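Local coordinates for carbohydrate binding module family 33 and 10 domain protein (Teredinibacter turnerae, PDB 6RW7) that probably cleaves cellulose chains oxidatively through its copper-dependent AA10 lytic polysaccharide monooxygenase domain, at residues Trp185-Asn188 with Tyr192-Phe195; Glu56-Val61 with Cys68-Glu73; Ser9-Cys14 with Ala78-Pro83. One frame throughout, in Å; residues are numbered along the deposited sequence.

Interaction 1: residues Trp185-Asn188 with Tyr192-Phe195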
ATOM      1  N   TRP A 185      -4.846  -5.771   2.151  1.00  8.28           N
ATOM      2  CA  TRP A 185      -5.400  -7.004   1.552  1.00  8.71           C
ATOM      3  C   TRP A 185      -5.555  -7.993   2.699  1.00  8.59           C
ATOM      4  O   TRP A 185      -4.529  -8.410   3.242  1.00  9.26           O
ATOM      5  CB  TRP A 185      -4.521  -7.503   0.405  1.00  8.91           C
ATOM      6  CG  TRP A 185      -4.766  -8.923   0.015  1.00  8.60           C
ATOM      7  CD1 TRP A 185      -5.966  -9.562  -0.109  1.00  9.34           C
ATOM      8  CD2 TRP A 185      -3.747  -9.880  -0.308  1.00  9.15           C
ATOM      9  NE1 TRP A 185      -5.761 -10.865  -0.457  1.00  9.56           N
ATOM     10  CE2 TRP A 185      -4.415 -11.090  -0.577  1.00  9.85           C
ATOM     11  CE3 TRP A 185      -2.346  -9.836  -0.380  1.00  9.85           C
ATOM     12  CZ2 TRP A 185      -3.723 -12.251  -0.902  1.00  9.83           C
ATOM     13  CZ3 TRP A 185      -1.670 -10.987  -0.716  1.00 10.22           C
ATOM     14  CH2 TRP A 185      -2.353 -12.180  -0.952  1.00 10.15           C
ATOM     15  N   GLY A 186      -6.789  -8.310   3.067  1.00  9.23           N
ATOM     16  CA  GLY A 186      -7.036  -9.174   4.231  1.00  9.46           C
ATOM     17  C   GLY A 186      -7.579 -10.522   3.826  1.00 10.06           C
ATOM     18  O   GLY A 186      -8.569 -10.597   3.056  1.00 10.56           O
ATOM     19  N   ARG A 187      -6.978 -11.570   4.371  1.00 10.49           N
ATOM     20  CA  ARG A 187      -7.529 -12.939   4.310  1.00 10.64           C
ATOM     21  C   ARG A 187      -8.547 -13.097   5.440  1.00 11.40           C
ATOM     22  O   ARG A 187      -8.612 -12.260   6.355  1.00 11.40           O
ATOM     23  CB  ARG A 187      -6.380 -13.948   4.397  1.00 10.91           C
ATOM     24  CG  ARG A 187      -5.444 -13.863   3.203  1.00 11.18           C
ATOM     25  CD  ARG A 187      -4.192 -14.686   3.367  1.00 11.55           C
ATOM     26  NE  ARG A 187      -4.482 -16.108   3.462  1.00 11.69           N
ATOM     27  CZ  ARG A 187      -3.639 -17.032   3.928  1.00 12.67           C
ATOM     28  NH1 ARG A 187      -2.414 -16.708   4.304  1.00 13.19           N
ATOM     29  NH2 ARG A 187      -4.031 -18.276   4.023  1.00 13.83           N
ATOM     30  N   ASN A 188      -9.315 -14.170   5.371  1.00 10.87           N
ATOM     31  CA  ASN A 188     -10.413 -14.395   6.318  1.00 11.42           C
ATOM     32  C   ASN A 188      -9.855 -14.862   7.669  1.00 11.39           C
ATOM     33  O   ASN A 188      -8.636 -14.976   7.850  1.00 11.25           O
ATOM     34  CB  ASN A 188     -11.435 -15.337   5.697  1.00 12.49           C
ATOM     35  CG  ASN A 188     -11.063 -16.792   5.821  1.00 13.03           C
ATOM     36  OD1 ASN A 188      -9.906 -17.153   6.037  1.00 12.92           O
ATOM     37  ND2 ASN A 188     -12.079 -17.625   5.719  1.00 15.49           N
ATOM     38  N   TYR A 192      -6.416 -14.556   9.467  1.00 11.17           N
ATOM     39  CA  TYR A 192      -6.479 -13.073   9.552  1.00 11.49           C
ATOM     40  C   TYR A 192      -5.216 -12.439   8.975  1.00 11.17           C
ATOM     41  O   TYR A 192      -4.929 -11.274   9.243  1.00 11.02           O
ATOM     42  CB  TYR A 192      -6.740 -12.573  10.978  1.00 12.78           C
ATOM     43  CG  TYR A 192      -8.203 -12.568  11.364  1.00 14.47           C
ATOM     44  CD1 TYR A 192      -9.146 -11.884  10.619  1.00 14.70           C
ATOM     45  CD2 TYR A 192      -8.654 -13.300  12.447  1.00 16.12           C
ATOM     46  CE1 TYR A 192     -10.493 -11.891  10.965  1.00 15.39           C
ATOM     47  CE2 TYR A 192      -9.987 -13.296  12.821  1.00 16.30           C
ATOM     48  CZ  TYR A 192     -10.918 -12.600  12.072  1.00 16.51           C
ATOM     49  OH  TYR A 192     -12.237 -12.655  12.445  1.00 19.01           O
ATOM     50  N   GLU A 193      -4.486 -13.150   8.133  1.00 10.46           N
ATOM     51  CA  GLU A 193      -3.236 -12.577   7.578  1.00 10.78           C
ATOM     52  C   GLU A 193      -3.613 -11.430   6.639  1.00  9.86           C
ATOM     53  O   GLU A 193      -4.570 -11.559   5.865  1.00 11.01           O
ATOM     54  CB  GLU A 193      -2.445 -13.654   6.850  1.00 11.77           C
ATOM     55  CG  GLU A 193      -1.082 -13.214   6.414  1.00 12.66           C
ATOM     56  CD  GLU A 193      -0.238 -14.383   5.985  1.00 14.80           C
ATOM     57  OE1 GLU A 193      -0.334 -14.777   4.813  1.00 16.06           O
ATOM     58  OE2 GLU A 193       0.415 -14.970   6.882  1.00 19.25           O
ATOM     59  N   ARG A 194      -2.895 -10.334   6.769  1.00  9.22           N
ATOM     60  CA  ARG A 194      -3.238  -9.051   6.106  1.00  9.48           C
ATOM     61  C   ARG A 194      -1.945  -8.406   5.623  1.00  9.46           C
ATOM     62  O   ARG A 194      -0.959  -8.408   6.370  1.00  8.98           O
ATOM     63  CB  ARG A 194      -3.964  -8.148   7.099  1.00  9.58           C
ATOM     64  CG  ARG A 194      -4.481  -6.832   6.525  1.00  9.35           C
ATOM     65  CD  ARG A 194      -5.339  -6.108   7.568  1.00  9.45           C
ATOM     66  NE  ARG A 194      -6.540  -6.909   7.795  1.00 10.03           N
ATOM     67  CZ  ARG A 194      -7.710  -6.768   7.176  1.00 10.09           C
ATOM     68  NH1 ARG A 194      -7.968  -5.744   6.369  1.00 10.19           N
ATOM     69  NH2 ARG A 194      -8.649  -7.676   7.364  1.00 10.73           N
ATOM     70  N   PHE A 195      -1.961  -7.871   4.403  1.00  9.42           N
ATOM     71  CA  PHE A 195      -0.789  -7.214   3.791  1.00  9.62           C
ATOM     72  C   PHE A 195      -1.113  -5.751   3.553  1.00  9.47           C
ATOM     73  O   PHE A 195      -2.300  -5.402   3.359  1.00  9.52           O
ATOM     74  CB  PHE A 195      -0.389  -7.931   2.504  1.00  9.79           C
ATOM     75  CG  PHE A 195       0.055  -9.336   2.788  1.00  9.79           C
ATOM     76  CD1 PHE A 195      -0.868 -10.364   2.794  1.00 10.79           C
ATOM     77  CD2 PHE A 195       1.382  -9.610   3.097  1.00  9.96           C
ATOM     78  CE1 PHE A 195      -0.465 -11.650   3.119  1.00 10.68           C
ATOM     79  CE2 PHE A 195       1.776 -10.890   3.443  1.00 10.64           C
ATOM     80  CZ  PHE A 195       0.848 -11.897   3.459  1.00 10.52           C
TER
HETATM   81  O   HOH W   1      -7.276 -10.212   7.841  1.00 11.66           O
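Arg187 and Glu193 lie side by side on neighbouring strands and form a salt bridge, with Arg187 NH1 2.9 Å from Glu193 OE1. The bridge is not straight. OE1 sits at the guanidinium edge, in its plane, but NH1 meets it from above the carboxylate plane, and the two planes are 69° apart. The arginine chain bends at chi3 (64°), which carries NH1 to the glutamate. Both charged groups have further partners: Arg187 NE meets Asp110, and Glu193 OE2 is bonded to His54. Glu193 has itself been seen binding copper(I) in a structure of this protein, though not in this chain.

The backbone bonds are those of an antiparallel hairpin. Arg187 N donates to Glu193 O at 2.8 Å, almost straight. Trp185 and Phe195 form a hydrogen-bonded pair, with Trp185 N 2.8 Å from Phe195 O and Phe195 N 2.9 Å from Trp185 O. Beyond the strands, Tyr192 N donates to Asn188 O at 2.8 Å and closes the turn.

Gly186 and Arg194 are a non-hydrogen-bonded pair. One face of the Arg194 guanidinium lies over Gly186 CA, with NH2 3.8 Å from it; Gly186 has no side chain in the way. A water bridges the same NH2 and Arg187 O. Glu184 and Glu113 bind the guanidinium as well.

On the other face of the sheet, Trp185 CE3 lies 3.5 Å from Phe195 CD1. The rings are tilted 29° and slid apart, so they barely overlap. Thr111 holds the indole NE1.

Phe195 also meets the ring of His1, and its side chain comes about 3 Å from the copper(I) ion bound by His1 and His107. The hairpin thus sets an apolar ring beside the metal, as in many AA10 enzymes, while Arg187, held by the salt bridge to Glu193, touches His107.

Interaction 2: residues Glu56-Val61 with Cys68-Glu73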
ATOM      1  N   GLU A  56      -7.420  -7.611  11.914  1.00 11.45           N
ATOM      2  CA  GLU A  56      -8.493  -7.058  11.050  1.00 11.89           C
ATOM      3  C   GLU A  56      -8.112  -5.694  10.442  1.00 11.58           C
ATOM      4  O   GLU A  56      -8.938  -5.113   9.724  1.00 11.51           O
ATOM      5  CB  GLU A  56      -9.768  -6.972  11.884  1.00 13.16           C
ATOM      6  CG  GLU A  56     -10.340  -8.332  12.275  1.00 14.75           C
ATOM      7  CD  GLU A  56     -11.352  -8.221  13.414  1.00 16.81           C
ATOM      8  OE1 GLU A  56     -10.932  -7.948  14.558  1.00 20.15           O
ATOM      9  OE2 GLU A  56     -12.559  -8.383  13.144  1.00 23.23           O
ATOM     10  N   GLY A  57      -6.907  -5.194  10.673  1.00 10.85           N
ATOM     11  CA  GLY A  57      -6.419  -3.970  10.027  1.00 11.22           C
ATOM     12  C   GLY A  57      -7.009  -2.709  10.624  1.00 11.28           C
ATOM     13  O   GLY A  57      -7.629  -2.749  11.712  1.00 11.50           O
ATOM     14  N   ARG A  58      -6.818  -1.606   9.919  1.00 10.97           N
ATOM     15  CA  ARG A  58      -7.085  -0.241  10.421  1.00 11.04           C
ATOM     16  C   ARG A  58      -8.570  -0.013  10.755  1.00 11.49           C
ATOM     17  O   ARG A  58      -8.808   0.848  11.584  1.00 12.02           O
ATOM     18  CB  ARG A  58      -6.578   0.784   9.405  1.00 11.10           C
ATOM     19  CG  ARG A  58      -6.845   2.229   9.806  1.00 11.40           C
ATOM     20  CD  ARG A  58      -6.100   2.658  11.039  1.00 11.76           C
ATOM     21  NE  ARG A  58      -6.550   3.991  11.411  1.00 12.49           N
ATOM     22  CZ  ARG A  58      -6.222   4.632  12.527  1.00 13.71           C
ATOM     23  NH1 ARG A  58      -5.428   4.067  13.426  1.00 13.32           N
ATOM     24  NH2 ARG A  58      -6.738   5.832  12.770  1.00 13.69           N
ATOM     25  N   LYS A  59      -9.514  -0.743  10.187  1.00 11.00           N
ATOM     26  CA  LYS A  59     -10.943  -0.567  10.581  1.00 11.86           C
ATOM     27  C   LYS A  59     -11.103  -0.892  12.059  1.00 12.93           C
ATOM     28  O   LYS A  59     -12.020  -0.301  12.674  1.00 14.11           O
ATOM     29  CB  LYS A  59     -11.864  -1.433   9.739  1.00 12.47           C
ATOM     30  CG  LYS A  59     -11.978  -0.917   8.308  1.00 12.51           C
ATOM     31  CD  LYS A  59     -13.006  -1.659   7.515  1.00 13.24           C
ATOM     32  CE  LYS A  59     -12.580  -3.070   7.183  1.00 13.81           C
ATOM     33  NZ  LYS A  59     -13.663  -3.805   6.485  1.00 14.08           N
ATOM     34  N   VAL A  60     -10.265  -1.780  12.582  1.00 11.74           N
ATOM     35  CA  VAL A  60     -10.381  -2.302  13.970  1.00 13.45           C
ATOM     36  C   VAL A  60      -9.209  -1.823  14.824  1.00 14.04           C
ATOM     37  O   VAL A  60      -9.445  -1.442  15.981  1.00 14.86           O
ATOM     38  CB  VAL A  60     -10.499  -3.835  13.935  1.00 13.50           C
ATOM     39  CG1 VAL A  60     -10.435  -4.435  15.344  1.00 15.11           C
ATOM     40  CG2 VAL A  60     -11.774  -4.227  13.215  1.00 14.09           C
ATOM     41  N   VAL A  61      -7.987  -1.958  14.335  1.00 13.48           N
ATOM     42  CA  VAL A  61      -6.738  -1.763  15.112  1.00 13.84           C
ATOM     43  C   VAL A  61      -6.352  -0.294  14.971  1.00 13.96           C
ATOM     44  O   VAL A  61      -5.903   0.067  13.864  1.00 13.11           O
ATOM     45  CB  VAL A  61      -5.630  -2.681  14.567  1.00 14.33           C
ATOM     46  CG1 VAL A  61      -4.312  -2.437  15.288  1.00 16.09           C
ATOM     47  CG2 VAL A  61      -6.056  -4.143  14.589  1.00 14.35           C
ATOM     48  N   CYS A  68       2.364   2.914   7.047  1.00 10.24           N
ATOM     49  CA  CYS A  68       2.607   2.006   5.895  1.00 10.84           C
ATOM     50  C   CYS A  68       3.074   0.629   6.383  1.00 10.52           C
ATOM     51  O   CYS A  68       2.669  -0.361   5.769  1.00 11.48           O
ATOM     52  CB  CYS A  68       3.581   2.618   4.908  1.00 11.43           C
ATOM     53  SG  CYS A  68       2.915   4.157   4.225  1.00 12.25           S
ATOM     54  N   GLY A  69       3.903   0.580   7.429  1.00 10.43           N
ATOM     55  CA  GLY A  69       4.421  -0.690   7.970  1.00 10.17           C
ATOM     56  C   GLY A  69       3.423  -1.351   8.898  1.00 10.75           C
ATOM     57  O   GLY A  69       3.599  -2.530   9.235  1.00 10.61           O
ATOM     58  N   PHE A  70       2.449  -0.574   9.387  1.00 10.00           N
ATOM     59  CA  PHE A  70       1.380  -0.983  10.337  1.00 10.46           C
ATOM     60  C   PHE A  70       1.948  -1.754  11.545  1.00 10.55           C
ATOM     61  O   PHE A  70       1.263  -2.666  12.051  1.00 11.17           O
ATOM     62  CB  PHE A  70       0.289  -1.764   9.605  1.00 10.68           C
ATOM     63  CG  PHE A  70      -1.062  -1.485  10.197  1.00 10.42           C
ATOM     64  CD1 PHE A  70      -1.722  -0.291   9.940  1.00 10.69           C
ATOM     65  CD2 PHE A  70      -1.642  -2.381  11.076  1.00 10.52           C
ATOM     66  CE1 PHE A  70      -2.944  -0.016  10.521  1.00 11.01           C
ATOM     67  CE2 PHE A  70      -2.867  -2.097  11.656  1.00 10.18           C
ATOM     68  CZ  PHE A  70      -3.523  -0.925  11.368  1.00 11.03           C
ATOM     69  N   ASP A  71       3.128  -1.377  12.017  1.00 11.46           N
ATOM     70  CA  ASP A  71       3.789  -2.012  13.191  1.00 12.07           C
ATOM     71  C   ASP A  71       3.849  -3.528  12.980  1.00 11.77           C
ATOM     72  O   ASP A  71       3.739  -4.296  13.993  1.00 12.46           O
ATOM     73  CB  ASP A  71       3.052  -1.694  14.492  1.00 12.40           C
ATOM     74  CG  ASP A  71       3.042  -0.220  14.872  1.00 14.36           C
ATOM     75  OD1 ASP A  71       3.483   0.610  14.056  1.00 13.74           O
ATOM     76  OD2 ASP A  71       2.598   0.087  16.028  1.00 15.42           O
ATOM     77  N   GLY A  72       4.071  -3.938  11.728  1.00 11.94           N
ATOM     78  CA  GLY A  72       3.927  -5.333  11.281  1.00 11.34           C
ATOM     79  C   GLY A  72       5.087  -6.238  11.705  1.00 11.39           C
ATOM     80  O   GLY A  72       6.015  -5.819  12.446  1.00 12.05           O
ATOM     81  N   GLU A  73       5.050  -7.467  11.211  1.00 10.72           N
ATOM     82  CA  GLU A  73       5.797  -8.586  11.818  1.00 10.74           C
ATOM     83  C   GLU A  73       7.193  -8.737  11.228  1.00 11.18           C
ATOM     84  O   GLU A  73       8.062  -9.246  11.943  1.00 11.80           O
ATOM     85  CB  GLU A  73       5.023  -9.881  11.611  1.00 11.24           C
ATOM     86  CG  GLU A  73       3.683  -9.855  12.307  1.00 12.45           C
ATOM     87  CD  GLU A  73       2.915 -11.160  12.339  1.00 14.18           C
ATOM     88  OE1 GLU A  73       3.523 -12.200  12.024  1.00 17.14           O
ATOM     89  OE2 GLU A  73       1.721 -11.146  12.672  1.00 13.58           O
TER
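Phe70 pushes the far end of its ring against the backbone of Gly57-Val61. Its CZ lies 3.6 Å from Val61 O, which sits at the ring edge near the ring plane. The same CZ is 3.7 Å from Arg58 N. On one flank CE1 rests 3.9 Å from Arg58 CB; on the other, CE2 is 3.9 Å from Val61 CG1. Arg58 crosses the ring at about a right angle and touches it mainly with CB; beyond that the chain bends at chi2 (65°) and the guanidinium leads away.

Both segments belong to the long excursion between strands 52-54 and 89-90. The part that receives Phe70 is a tight turn in which Gly57 O accepts Val60 N at 2.9 Å and Val61 N at 2.8 Å, from opposite faces of its carbonyl plane. Arg58 N is bonded to Glu184, so the turn is also fastened to strand 178-187. With an alanine in place of Phe70, a gap would probably open between this turn and Phe196, whose ring stacks on Phe70. Next to Phe70 in the chain, Gly69 O accepts Gly72 N, and Cys68 is joined to Cys198 by a disulfide.

Interaction 3: residues Ser9-Cys14 with Ala78-Pro83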
ATOM      1  N   SER A   9       3.004   1.110  -5.897  1.00  8.86           N
ATOM      2  CA  SER A   9       3.198   1.343  -4.454  1.00  9.00           C
ATOM      3  C   SER A   9       4.671   1.579  -4.146  1.00  9.00           C
ATOM      4  O   SER A   9       5.550   1.389  -5.005  1.00  9.24           O
ATOM      5  CB  SER A   9       2.714   0.170  -3.630  1.00  8.92           C
ATOM      6  OG  SER A   9       3.526  -0.970  -3.861  1.00  8.95           O
ATOM      7  N   ARG A  10       4.941   1.926  -2.900  1.00  9.00           N
ATOM      8  CA  ARG A  10       6.339   2.069  -2.438  1.00  8.83           C
ATOM      9  C   ARG A  10       7.087   0.757  -2.688  1.00  9.28           C
ATOM     10  O   ARG A  10       8.290   0.816  -2.993  1.00  9.08           O
ATOM     11  CB  ARG A  10       6.382   2.464  -0.967  1.00  9.20           C
ATOM     12  CG  ARG A  10       5.859   3.871  -0.730  1.00  9.25           C
ATOM     13  CD  ARG A  10       5.944   4.343   0.695  1.00  9.57           C
ATOM     14  NE  ARG A  10       5.480   5.730   0.758  1.00 10.15           N
ATOM     15  CZ  ARG A  10       5.534   6.502   1.835  1.00 10.16           C
ATOM     16  NH1 ARG A  10       6.004   6.043   2.994  1.00 10.37           N
ATOM     17  NH2 ARG A  10       5.133   7.764   1.723  1.00 10.78           N
ATOM     18  N   GLN A  11       6.423  -0.377  -2.477  1.00  9.17           N
ATOM     19  CA  GLN A  11       7.055  -1.708  -2.645  1.00  9.38           C
ATOM     20  C   GLN A  11       7.305  -2.023  -4.122  1.00  9.31           C
ATOM     21  O   GLN A  11       8.272  -2.742  -4.428  1.00 10.16           O
ATOM     22  CB  GLN A  11       6.134  -2.770  -2.061  1.00  9.23           C
ATOM     23  CG  GLN A  11       5.951  -2.618  -0.568  1.00  9.42           C
ATOM     24  CD  GLN A  11       4.505  -2.500  -0.196  1.00  9.77           C
ATOM     25  OE1 GLN A  11       3.867  -1.503  -0.544  1.00 10.07           O
ATOM     26  NE2 GLN A  11       4.005  -3.475   0.559  1.00 10.56           N
ATOM     27  N   GLN A  12       6.473  -1.517  -5.016  1.00  8.81           N
ATOM     28  CA  GLN A  12       6.661  -1.708  -6.469  1.00  9.06           C
ATOM     29  C   GLN A  12       7.907  -0.933  -6.903  1.00  9.13           C
ATOM     30  O   GLN A  12       8.758  -1.481  -7.606  1.00  9.47           O
ATOM     31  CB  GLN A  12       5.414  -1.262  -7.237  1.00  9.17           C
ATOM     32  CG  GLN A  12       5.607  -1.328  -8.744  1.00  9.81           C
ATOM     33  CD  GLN A  12       5.814  -2.734  -9.258  1.00 10.36           C
ATOM     34  OE1 GLN A  12       5.148  -3.664  -8.813  1.00 11.34           O
ATOM     35  NE2 GLN A  12       6.674  -2.913 -10.262  1.00 11.39           N
ATOM     36  N   HIS A  13       7.989   0.333  -6.543  1.00  9.02           N
ATOM     37  CA  HIS A  13       9.151   1.165  -6.926  1.00  9.77           C
ATOM     38  C   HIS A  13      10.426   0.636  -6.269  1.00 10.02           C
ATOM     39  O   HIS A  13      11.439   0.521  -6.967  1.00 10.75           O
ATOM     40  CB  HIS A  13       8.994   2.613  -6.468  1.00  9.78           C
ATOM     41  CG  HIS A  13       7.923   3.404  -7.136  1.00 10.40           C
ATOM     42  ND1 HIS A  13       7.961   3.728  -8.464  1.00 10.54           N
ATOM     43  CD2 HIS A  13       6.828   3.995  -6.622  1.00 10.22           C
ATOM     44  CE1 HIS A  13       6.926   4.506  -8.749  1.00 10.75           C
ATOM     45  NE2 HIS A  13       6.202   4.672  -7.631  1.00 11.12           N
ATOM     46  N   CYS A  14      10.384   0.451  -4.947  1.00 10.30           N
ATOM     47  CA  CYS A  14      11.567   0.205  -4.094  1.00 10.54           C
ATOM     48  C   CYS A  14      11.370  -1.168  -3.467  1.00  9.97           C
ATOM     49  O   CYS A  14      10.711  -1.248  -2.444  1.00 10.36           O
ATOM     50  CB  CYS A  14      11.774   1.314  -3.062  1.00 10.58           C
ATOM     51  SG  CYS A  14      11.569   3.005  -3.705  1.00 11.40           S
ATOM     52  N   ALA A  78       9.000  -0.542   9.192  1.00 11.40           N
ATOM     53  CA  ALA A  78       9.238  -1.109   7.848  1.00 11.16           C
ATOM     54  C   ALA A  78      10.159  -0.173   7.068  1.00 10.42           C
ATOM     55  O   ALA A  78      10.173   1.050   7.284  1.00 10.17           O
ATOM     56  CB  ALA A  78       7.931  -1.303   7.100  1.00 11.80           C
ATOM     57  N   PRO A  79      10.859  -0.674   6.037  1.00 10.38           N
ATOM     58  CA  PRO A  79      11.502   0.214   5.066  1.00 10.74           C
ATOM     59  C   PRO A  79      10.527   1.298   4.573  1.00 10.73           C
ATOM     60  O   PRO A  79      10.895   2.425   4.344  1.00 11.02           O
ATOM     61  CB  PRO A  79      11.892  -0.766   3.951  1.00 10.83           C
ATOM     62  CG  PRO A  79      12.161  -2.057   4.694  1.00 11.05           C
ATOM     63  CD  PRO A  79      11.104  -2.105   5.769  1.00 10.60           C
ATOM     64  N   TYR A  80       9.253   0.906   4.428  1.00 10.17           N
ATOM     65  CA  TYR A  80       8.184   1.715   3.783  1.00 10.28           C
ATOM     66  C   TYR A  80       7.664   2.796   4.722  1.00 10.93           C
ATOM     67  O   TYR A  80       6.892   3.640   4.245  1.00 11.58           O
ATOM     68  CB  TYR A  80       7.124   0.766   3.218  1.00  9.95           C
ATOM     69  CG  TYR A  80       7.788  -0.202   2.268  1.00  9.60           C
ATOM     70  CD1 TYR A  80       8.316   0.250   1.065  1.00  9.89           C
ATOM     71  CD2 TYR A  80       8.038  -1.511   2.640  1.00  9.63           C
ATOM     72  CE1 TYR A  80       9.037  -0.581   0.230  1.00  9.24           C
ATOM     73  CE2 TYR A  80       8.772  -2.347   1.822  1.00  9.68           C
ATOM     74  CZ  TYR A  80       9.271  -1.887   0.618  1.00  9.76           C
ATOM     75  OH  TYR A  80       9.995  -2.716  -0.179  1.00  9.66           O
ATOM     76  N   ASP A  81       8.103   2.820   5.980  1.00 10.97           N
ATOM     77  CA  ASP A  81       7.783   3.907   6.938  1.00 11.19           C
ATOM     78  C   ASP A  81       8.799   5.036   6.822  1.00 12.20           C
ATOM     79  O   ASP A  81       8.497   6.131   7.305  1.00 12.48           O
ATOM     80  CB  ASP A  81       7.743   3.381   8.371  1.00 11.49           C
ATOM     81  CG  ASP A  81       6.597   2.429   8.599  1.00 11.56           C
ATOM     82  OD1 ASP A  81       5.450   2.782   8.189  1.00 11.43           O
ATOM     83  OD2 ASP A  81       6.846   1.360   9.195  1.00 12.04           O
ATOM     84  N   THR A  82       9.970   4.793   6.240  1.00 11.52           N
ATOM     85  CA  THR A  82      11.080   5.776   6.196  1.00 11.76           C
ATOM     86  C   THR A  82      10.574   7.122   5.666  1.00 12.83           C
ATOM     87  O   THR A  82      10.083   7.198   4.543  1.00 11.92           O
ATOM     88  CB  THR A  82      12.218   5.231   5.328  1.00 12.40           C
ATOM     89  OG1 THR A  82      12.571   3.940   5.838  1.00 11.85           O
ATOM     90  CG2 THR A  82      13.425   6.139   5.351  1.00 13.19           C
ATOM     91  N   PRO A  83      10.775   8.245   6.384  1.00 13.89           N
ATOM     92  CA  PRO A  83      10.568   9.559   5.788  1.00 14.86           C
ATOM     93  C   PRO A  83      11.511   9.767   4.601  1.00 14.46           C
ATOM     94  O   PRO A  83      12.720   9.534   4.729  1.00 15.27           O
ATOM     95  CB  PRO A  83      10.866  10.541   6.930  1.00 15.09           C
ATOM     96  CG  PRO A  83      10.680   9.723   8.176  1.00 15.72           C
ATOM     97  CD  PRO A  83      11.178   8.340   7.799  1.00 14.65           C
TER
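The N-terminal end of helix 10-17 packs here on a short 3-10 segment, residues 79-81, and Tyr80 supplies nearly all of the 78-83 side of the contact. Ser9 is the N-cap of the helix. Its OG accepts Gln12 N at 3.2 Å and, weakly, Gln11 N.

Tyr80 is gripped at both ends. Its hydroxyl donates to Cys14 O at 2.8 Å, and the donor lies in the carbonyl plane. At the other end, Arg10 NH1 donates to the backbone carbonyl, Tyr80 O, at 2.9 Å, with the acceptor in the guanidinium plane and the N-H slightly bent away (147°). The Arg10 chain, extended from CG to NE, leads from beside the ring to that carbonyl. Arg10 CB also lies 3.6 Å from Tyr80 CD1. The main charge partner of Arg10 is Asp200, and Trp86 makes a cation-pi contact with it.

Gln11 covers one ring face with a CH-pi contact, CG standing 3.6 Å from the Tyr80 centroid and 12° off the ring normal. Pro79 CB lies over the opposite face, toward the rim. The ring is therefore held between two residues while its hydroxyl is fixed. Gln11 turns at chi2 (124°), and its amide goes on to Ser197 OG and Phe196 O on strand 193-202.

Cys14 also carries a disulfide to Cys28. An N-capped helix seated on a buried tyrosine thus joins two parts of the helix- and loop-rich region that AA10 enzymes insert after the first strand of their beta-sandwich core.

From the N terminus, Ser9-Cys14 follows strand 3-6 and meets Ala78-Pro83, so interaction 3 closes a loop of 63 residues that holds helix 29-37 and strand 52-54. Interaction 2 is nested inside it and closes a short loop of six residues. The two touch where Gly69 N meets Asp81 OD1, a probable hydrogen bond of 2.8 Å. Interaction 1 comes later, in series, closing a turn of three residues in the hairpin of strands 178-187 and 193-202. It touches interaction 2, Arg194 packing on Glu56 and Gly57. Interactions 1 and 3 do not touch, but strand 193-202 runs from the hairpin to the helix and joins Cys68 through Cys198.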